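Side-chain contacts in uncharacterized protein (Exiguobacterium sibiricum, PDB 3B77), which is of unknown function but carries a bacterial pleckstrin homology domain joined to a helical region that probably serves oligomerisation: residues Y41-L46 and S185-Y190; Y64-A69 and G95-S100. All blocks are in the same frame, centred on the assembly; numbering follows the deposited sequence.

Interaction 1 of 2, residues Y41-L46 and S185-Y190; sequences YCFTNL and SFYEKY
Tyr187 reaches from helix 184-191 to Phe43 and Thr44 at the end of strand 39-44. It is the one residue of 185-190 that touches 41-46. Its CG lies anti to the carbonyl carbon (chi1 -69°), which sends the ring out from the helix and puts the hydroxyl end against the strand. Tyr187 crosses Phe43 at about a right angle, and the rings do not stack. Tyr187 CZ lies 4.0 Å from Phe43 CB, and Tyr187 OH lies 3.6 Å from Phe43 CD2. The CA-CB bond of Phe43 heads for the helix, but the phenyl ring then leads away, so its CB and CD2 take the contact. One residue on, Thr44 O comes within 3.4 Å of Tyr187 CE2, oblique to the ring. No hydrogen bond joins the two segments directly. The link runs through Tyr68, whose hydroxyl bonds both Tyr187 OH and Thr44 O, while the Tyr187 ring also packs on Ala117, Leu118 and Ile121 of helix 108-146. The CA-CB bond of Thr44 points away from the helix. Its OG1 accepts from Leu46 N at 3.0 Å in an ST turn and also bonds Glu28. A leucine in place of Tyr187 would probably strip Tyr68 of one hydroxyl partner and open a gap beside Phe43 CB. Further along, Lys189 N returns to Ser185 O at 2.9 Å, a regular helical turn. Lys189 and Tyr190 face Glu25 and Asp26 of a second subunit, where the polar links are weak. The contact thus joins the C-terminal helix to the PH-domain sheet with an aromatic side chain. It mixes ring and CB packing with close approaches of oxygens, and the buried tyrosine oxygen is satisfied by a second tyrosine.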
loop_
_atom_site.group_PDB
_atom_site.type_symbol
_atom_site.label_atom_id
_atom_site.label_comp_id
_atom_site.label_asym_id
_atom_site.label_seq_id
_atom_site.Cartn_x
_atom_site.Cartn_y
_atom_site.Cartn_z
ATOM N N TYR A 41 9.603 -3.970 61.768
ATOM C CA TYR A 41 8.877 -4.351 60.558
ATOM C C TYR A 41 7.386 -4.390 60.858
ATOM O O TYR A 41 6.908 -5.288 61.524
ATOM C CB TYR A 41 9.342 -5.720 60.076
ATOM C CG TYR A 41 10.813 -5.805 59.801
ATOM C CD1 TYR A 41 11.330 -5.457 58.578
ATOM C CD2 TYR A 41 11.688 -6.253 60.771
ATOM C CE1 TYR A 41 12.674 -5.550 58.321
ATOM C CE2 TYR A 41 13.045 -6.349 60.534
ATOM C CZ TYR A 41 13.530 -6.000 59.307
ATOM O OH TYR A 41 14.870 -6.083 59.047
ATOM N N CYS A 42 6.646 -3.435 60.328
ATOM C CA CYS A 42 5.240 -3.269 60.665
ATOM C C CYS A 42 4.391 -3.580 59.461
ATOM O O CYS A 42 4.492 -2.897 58.462
ATOM C CB CYS A 42 5.043 -1.820 61.091
ATOM S SG CYS A 42 3.437 -1.359 61.644
ATOM N N PHE A 43 3.592 -4.642 59.549
ATOM C CA PHE A 43 2.720 -5.075 58.459
ATOM C C PHE A 43 1.295 -4.626 58.740
ATOM O O PHE A 43 0.669 -5.110 59.664
ATOM C CB PHE A 43 2.748 -6.589 58.306
ATOM C CG PHE A 43 4.095 -7.140 57.921
ATOM C CD1 PHE A 43 5.051 -7.406 58.892
ATOM C CD2 PHE A 43 4.398 -7.392 56.601
ATOM C CE1 PHE A 43 6.292 -7.931 58.542
ATOM C CE2 PHE A 43 5.601 -7.908 56.239
ATOM C CZ PHE A 43 6.568 -8.183 57.206
ATOM N N THR A 44 0.798 -3.703 57.920
ATOM C CA THR A 44 -0.557 -3.168 58.060
ATOM C C THR A 44 -1.408 -3.658 56.895
ATOM O O THR A 44 -0.901 -4.365 55.994
ATOM C CB THR A 44 -0.589 -1.607 58.048
ATOM O OG1 THR A 44 -0.531 -1.129 56.702
ATOM C CG2 THR A 44 0.558 -1.008 58.858
ATOM N N ASN A 45 -2.695 -3.283 56.924
ATOM C CA ASN A 45 -3.614 -3.611 55.846
ATOM C C ASN A 45 -3.263 -2.925 54.539
ATOM O O ASN A 45 -3.599 -3.421 53.478
ATOM C CB ASN A 45 -5.062 -3.283 56.219
ATOM C CG ASN A 45 -5.243 -1.864 56.650
ATOM O OD1 ASN A 45 -4.405 -1.312 57.347
ATOM N ND2 ASN A 45 -6.331 -1.264 56.247
ATOM N N LEU A 46 -2.556 -1.804 54.611
ATOM C CA LEU A 46 -2.206 -1.043 53.430
ATOM C C LEU A 46 -0.760 -1.152 52.986
ATOM O O LEU A 46 -0.486 -0.961 51.795
ATOM C CB LEU A 46 -2.509 0.433 53.656
ATOM C CG LEU A 46 -3.902 0.804 54.143
ATOM C CD1 LEU A 46 -3.893 2.274 54.590
ATOM C CD2 LEU A 46 -5.049 0.514 53.121
ATOM N N SER A 185 -8.094 -8.318 55.200
ATOM C CA SER A 185 -8.811 -9.577 55.319
ATOM C C SER A 185 -7.872 -10.752 55.156
ATOM O O SER A 185 -8.117 -11.829 55.691
ATOM C CB SER A 185 -9.948 -9.657 54.309
ATOM O OG SER A 185 -9.495 -9.391 52.998
ATOM N N PHE A 186 -6.778 -10.544 54.444
ATOM C CA PHE A 186 -5.785 -11.593 54.300
ATOM C C PHE A 186 -4.998 -11.853 55.597
ATOM O O PHE A 186 -4.683 -12.991 55.901
ATOM C CB PHE A 186 -4.835 -11.282 53.146
ATOM C CG PHE A 186 -5.486 -11.362 51.814
ATOM C CD1 PHE A 186 -6.306 -10.357 51.373
ATOM C CD2 PHE A 186 -5.302 -12.455 51.010
ATOM C CE1 PHE A 186 -6.914 -10.448 50.148
ATOM C CE2 PHE A 186 -5.914 -12.534 49.789
ATOM C CZ PHE A 186 -6.717 -11.541 49.364
ATOM N N TYR A 187 -4.661 -10.807 56.338
ATOM C CA TYR A 187 -4.026 -10.982 57.638
ATOM C C TYR A 187 -5.059 -11.471 58.645
ATOM O O TYR A 187 -4.775 -12.300 59.490
ATOM C CB TYR A 187 -3.424 -9.682 58.129
ATOM C CG TYR A 187 -2.226 -9.220 57.352
ATOM C CD1 TYR A 187 -1.018 -9.886 57.470
ATOM C CD2 TYR A 187 -2.284 -8.120 56.522
ATOM C CE1 TYR A 187 0.093 -9.493 56.768
ATOM C CE2 TYR A 187 -1.160 -7.703 55.817
ATOM C CZ TYR A 187 0.031 -8.399 55.939
ATOM O OH TYR A 187 1.181 -8.032 55.230
ATOM N N GLU A 188 -6.269 -10.946 58.549
ATOM C CA GLU A 188 -7.366 -11.344 59.426
ATOM C C GLU A 188 -7.603 -12.841 59.334
ATOM O O GLU A 188 -7.822 -13.487 60.340
ATOM C CB GLU A 188 -8.639 -10.586 59.030
ATOM C CG GLU A 188 -9.515 -10.123 60.189
ATOM C CD GLU A 188 -10.199 -8.763 59.903
ATOM O OE1 GLU A 188 -10.376 -8.377 58.711
ATOM O OE2 GLU A 188 -10.534 -8.068 60.887
ATOM N N LYS A 189 -7.535 -13.384 58.125
ATOM C CA LYS A 189 -7.815 -14.798 57.875
ATOM C C LYS A 189 -6.789 -15.752 58.477
ATOM O O LYS A 189 -7.154 -16.817 58.978
ATOM C CB LYS A 189 -7.889 -15.026 56.371
ATOM C CG LYS A 189 -8.285 -16.425 55.892
ATOM C CD LYS A 189 -8.134 -16.455 54.391
ATOM C CE LYS A 189 -8.803 -17.608 53.731
ATOM N NZ LYS A 189 -10.161 -17.259 53.241
ATOM N N TYR A 190 -5.519 -15.355 58.437
ATOM C CA TYR A 190 -4.420 -16.212 58.881
ATOM C C TYR A 190 -3.807 -15.875 60.235
ATOM O O TYR A 190 -3.169 -16.736 60.830
ATOM C CB TYR A 190 -3.292 -16.223 57.848
ATOM C CG TYR A 190 -3.680 -16.833 56.527
ATOM C CD1 TYR A 190 -3.905 -18.211 56.414
ATOM C CD2 TYR A 190 -3.812 -16.046 55.385
ATOM C CE1 TYR A 190 -4.265 -18.780 55.216
ATOM C CE2 TYR A 190 -4.172 -16.606 54.186
ATOM C CZ TYR A 190 -4.391 -17.985 54.106
ATOM O OH TYR A 190 -4.743 -18.573 52.917
#

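Interaction 2 of 2, residues Y64-A69 and G95-S100; sequences YRYPYA and GGKHYS
Lys97 NZ meets three tyrosines. It donates to Tyr66 OH at 2.8 Å, the one hydrogen bond between the two segments. It also sits 3.7 Å from the centroid of the Tyr64 ring, only 4° off the ring normal, which makes a well-centred cation-pi contact. A second, weak hydrogen bond runs from Lys97 NZ to Tyr99 OH at 3.4 Å, within its own strand. Lys97 gets there by a fully extended chain: CG is anti to the backbone N (chi1 -166°), and the rest continues straight from strand 97-104 across to strand 62-67. It crosses Tyr64 and Tyr66 at about right angles. To Tyr64 it offers its tip over the ring face. At Tyr66 it arrives at the hydroxyl edge, near the ring plane, and Lys97 CD comes within 3.2 Å of Tyr66 OH. Tyr99 meets the same ring edge with its own hydroxyl, its OH 3.3 Å from Tyr66 CE2. Tyr66 stacks edge-to-face with Tyr71, and Tyr99 does so with His50. The strand segments stand 11.9 Å apart at an angle of 105°, so they are not neighbours in one sheet. Between these two segments the bridge is made by side chains, across sheets that pack nearly orthogonally as in other PH domains. The ammonium group is therefore held by one strong hydrogen bond and one aromatic face rather than by a carboxylate in either segment. Its positive charge would probably polarise the Tyr66 hydroxyl and make its proton easier to donate, and is likely to be eased in turn by the electron-rich face of Tyr64.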
loop_
_atom_site.group_PDB
_atom_site.type_symbol
_atom_site.label_atom_id
_atom_site.label_comp_id
_atom_site.label_asym_id
_atom_site.label_seq_id
_atom_site.Cartn_x
_atom_site.Cartn_y
_atom_site.Cartn_z
ATOM N N TYR A 64 10.827 3.697 55.883
ATOM C CA TYR A 64 10.327 3.292 54.550
ATOM C C TYR A 64 8.845 2.975 54.624
ATOM O O TYR A 64 8.371 2.579 55.663
ATOM C CB TYR A 64 11.065 2.051 54.060
ATOM C CG TYR A 64 12.509 2.336 53.744
ATOM C CD1 TYR A 64 12.866 2.896 52.521
ATOM C CD2 TYR A 64 13.519 2.052 54.659
ATOM C CE1 TYR A 64 14.177 3.161 52.218
ATOM C CE2 TYR A 64 14.835 2.312 54.356
ATOM C CZ TYR A 64 15.158 2.874 53.126
ATOM O OH TYR A 64 16.457 3.150 52.773
ATOM N N ARG A 65 8.117 3.162 53.533
ATOM C CA ARG A 65 6.708 2.784 53.470
ATOM C C ARG A 65 6.373 2.260 52.076
ATOM O O ARG A 65 6.511 2.985 51.078
ATOM C CB ARG A 65 5.800 3.942 53.855
ATOM C CG ARG A 65 4.463 3.911 53.131
ATOM C CD ARG A 65 3.509 4.931 53.627
ATOM N NE ARG A 65 2.719 4.317 54.687
ATOM C CZ ARG A 65 1.474 3.863 54.557
ATOM N NH1 ARG A 65 0.812 3.980 53.427
ATOM N NH2 ARG A 65 0.868 3.317 55.586
ATOM N N TYR A 66 5.938 0.996 52.020
ATOM C CA TYR A 66 5.698 0.314 50.765
ATOM C C TYR A 66 4.250 -0.120 50.742
ATOM O O TYR A 66 3.927 -1.196 51.220
ATOM C CB TYR A 66 6.628 -0.892 50.608
ATOM C CG TYR A 66 8.108 -0.557 50.666
ATOM C CD1 TYR A 66 8.709 0.189 49.662
ATOM C CD2 TYR A 66 8.898 -0.998 51.715
ATOM C CE1 TYR A 66 10.075 0.511 49.701
ATOM C CE2 TYR A 66 10.259 -0.695 51.769
ATOM C CZ TYR A 66 10.853 0.068 50.756
ATOM O OH TYR A 66 12.212 0.382 50.796
ATOM N N PRO A 67 3.363 0.735 50.216
ATOM C CA PRO A 67 1.968 0.331 50.050
ATOM C C PRO A 67 1.887 -0.828 49.078
ATOM O O PRO A 67 2.532 -0.790 48.031
ATOM C CB PRO A 67 1.302 1.586 49.457
ATOM C CG PRO A 67 2.208 2.713 49.845
ATOM C CD PRO A 67 3.580 2.118 49.746
ATOM N N TYR A 68 1.132 -1.855 49.434
ATOM C CA TYR A 68 1.075 -3.077 48.617
ATOM C C TYR A 68 0.676 -2.759 47.181
ATOM O O TYR A 68 1.245 -3.341 46.227
ATOM C CB TYR A 68 0.086 -4.097 49.213
ATOM C CG TYR A 68 0.351 -4.416 50.669
ATOM C CD1 TYR A 68 1.629 -4.761 51.106
ATOM C CD2 TYR A 68 -0.670 -4.381 51.597
ATOM C CE1 TYR A 68 1.877 -5.052 52.448
ATOM C CE2 TYR A 68 -0.445 -4.677 52.915
ATOM C CZ TYR A 68 0.827 -5.009 53.353
ATOM O OH TYR A 68 1.039 -5.279 54.687
ATOM N N ALA A 69 -0.286 -1.826 47.060
ATOM C CA ALA A 69 -0.822 -1.365 45.762
ATOM C C ALA A 69 0.235 -0.886 44.786
ATOM O O ALA A 69 0.039 -1.021 43.608
ATOM C CB ALA A 69 -1.867 -0.280 45.962
ATOM N N GLY A 95 7.974 -4.631 46.003
ATOM C CA GLY A 95 8.495 -3.871 44.867
ATOM C C GLY A 95 9.552 -4.843 44.385
ATOM O O GLY A 95 9.241 -6.023 44.188
ATOM N N GLY A 96 10.798 -4.404 44.253
ATOM C CA GLY A 96 11.883 -5.321 43.907
ATOM C C GLY A 96 12.853 -5.532 45.041
ATOM O O GLY A 96 13.850 -6.242 44.880
ATOM N N LYS A 97 12.571 -4.909 46.186
ATOM C CA LYS A 97 13.475 -4.946 47.336
ATOM C C LYS A 97 13.386 -6.277 48.118
ATOM O O LYS A 97 12.292 -6.740 48.448
ATOM C CB LYS A 97 13.194 -3.753 48.264
ATOM C CG LYS A 97 14.290 -3.475 49.330
ATOM C CD LYS A 97 13.988 -2.190 50.102
ATOM C CE LYS A 97 14.945 -1.927 51.246
ATOM N NZ LYS A 97 14.471 -0.736 52.019
ATOM N N HIS A 98 14.552 -6.854 48.404
ATOM C CA HIS A 98 14.677 -8.107 49.136
ATOM C C HIS A 98 14.545 -7.911 50.636
ATOM O O HIS A 98 15.183 -7.036 51.205
ATOM C CB HIS A 98 16.041 -8.740 48.829
ATOM C CG HIS A 98 16.159 -9.241 47.426
ATOM N ND1 HIS A 98 16.110 -8.399 46.332
ATOM C CD2 HIS A 98 16.290 -10.495 46.931
ATOM C CE1 HIS A 98 16.209 -9.114 45.224
ATOM N NE2 HIS A 98 16.318 -10.389 45.559
ATOM N N TYR A 99 13.703 -8.723 51.264
ATOM C CA TYR A 99 13.530 -8.694 52.699
ATOM C C TYR A 99 13.766 -10.064 53.241
ATOM O O TYR A 99 13.195 -11.026 52.772
ATOM C CB TYR A 99 12.139 -8.204 53.102
ATOM C CG TYR A 99 12.107 -6.715 53.273
ATOM C CD1 TYR A 99 11.971 -5.866 52.180
ATOM C CD2 TYR A 99 12.264 -6.144 54.521
ATOM C CE1 TYR A 99 11.967 -4.476 52.336
ATOM C CE2 TYR A 99 12.267 -4.755 54.689
ATOM C CZ TYR A 99 12.120 -3.927 53.596
ATOM O OH TYR A 99 12.143 -2.564 53.780
ATOM N N SER A 100 14.655 -10.131 54.220
ATOM C CA SER A 100 14.950 -11.343 54.929
ATOM C C SER A 100 14.889 -10.962 56.394
ATOM O O SER A 100 15.666 -10.133 56.836
ATOM C CB SER A 100 16.337 -11.831 54.561
ATOM O OG SER A 100 16.714 -12.899 55.412
#

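How the interactions relate
From the N terminus, the chain first passes 41-46 in the five-stranded sheet. It goes on through 64-69, at the end of the outermost strand 62-67 and the loop after it, and then enters the three-stranded sheet. Interaction 2 closes the shorter loop, when 95-100 comes back over 64-69. Helices 108-146 and 156-178 follow before 185-190 returns to 41-46 and closes interaction 1. Interaction 2 is thus nested inside interaction 1. One ties the two PH-domain sheets together; the other ties the C-terminal helix to the larger sheet. Their centres lie 14 Å apart, yet they touch: besides the Tyr68 link, Tyr41 CE1 packs 3.7 Å from Tyr99 CE2.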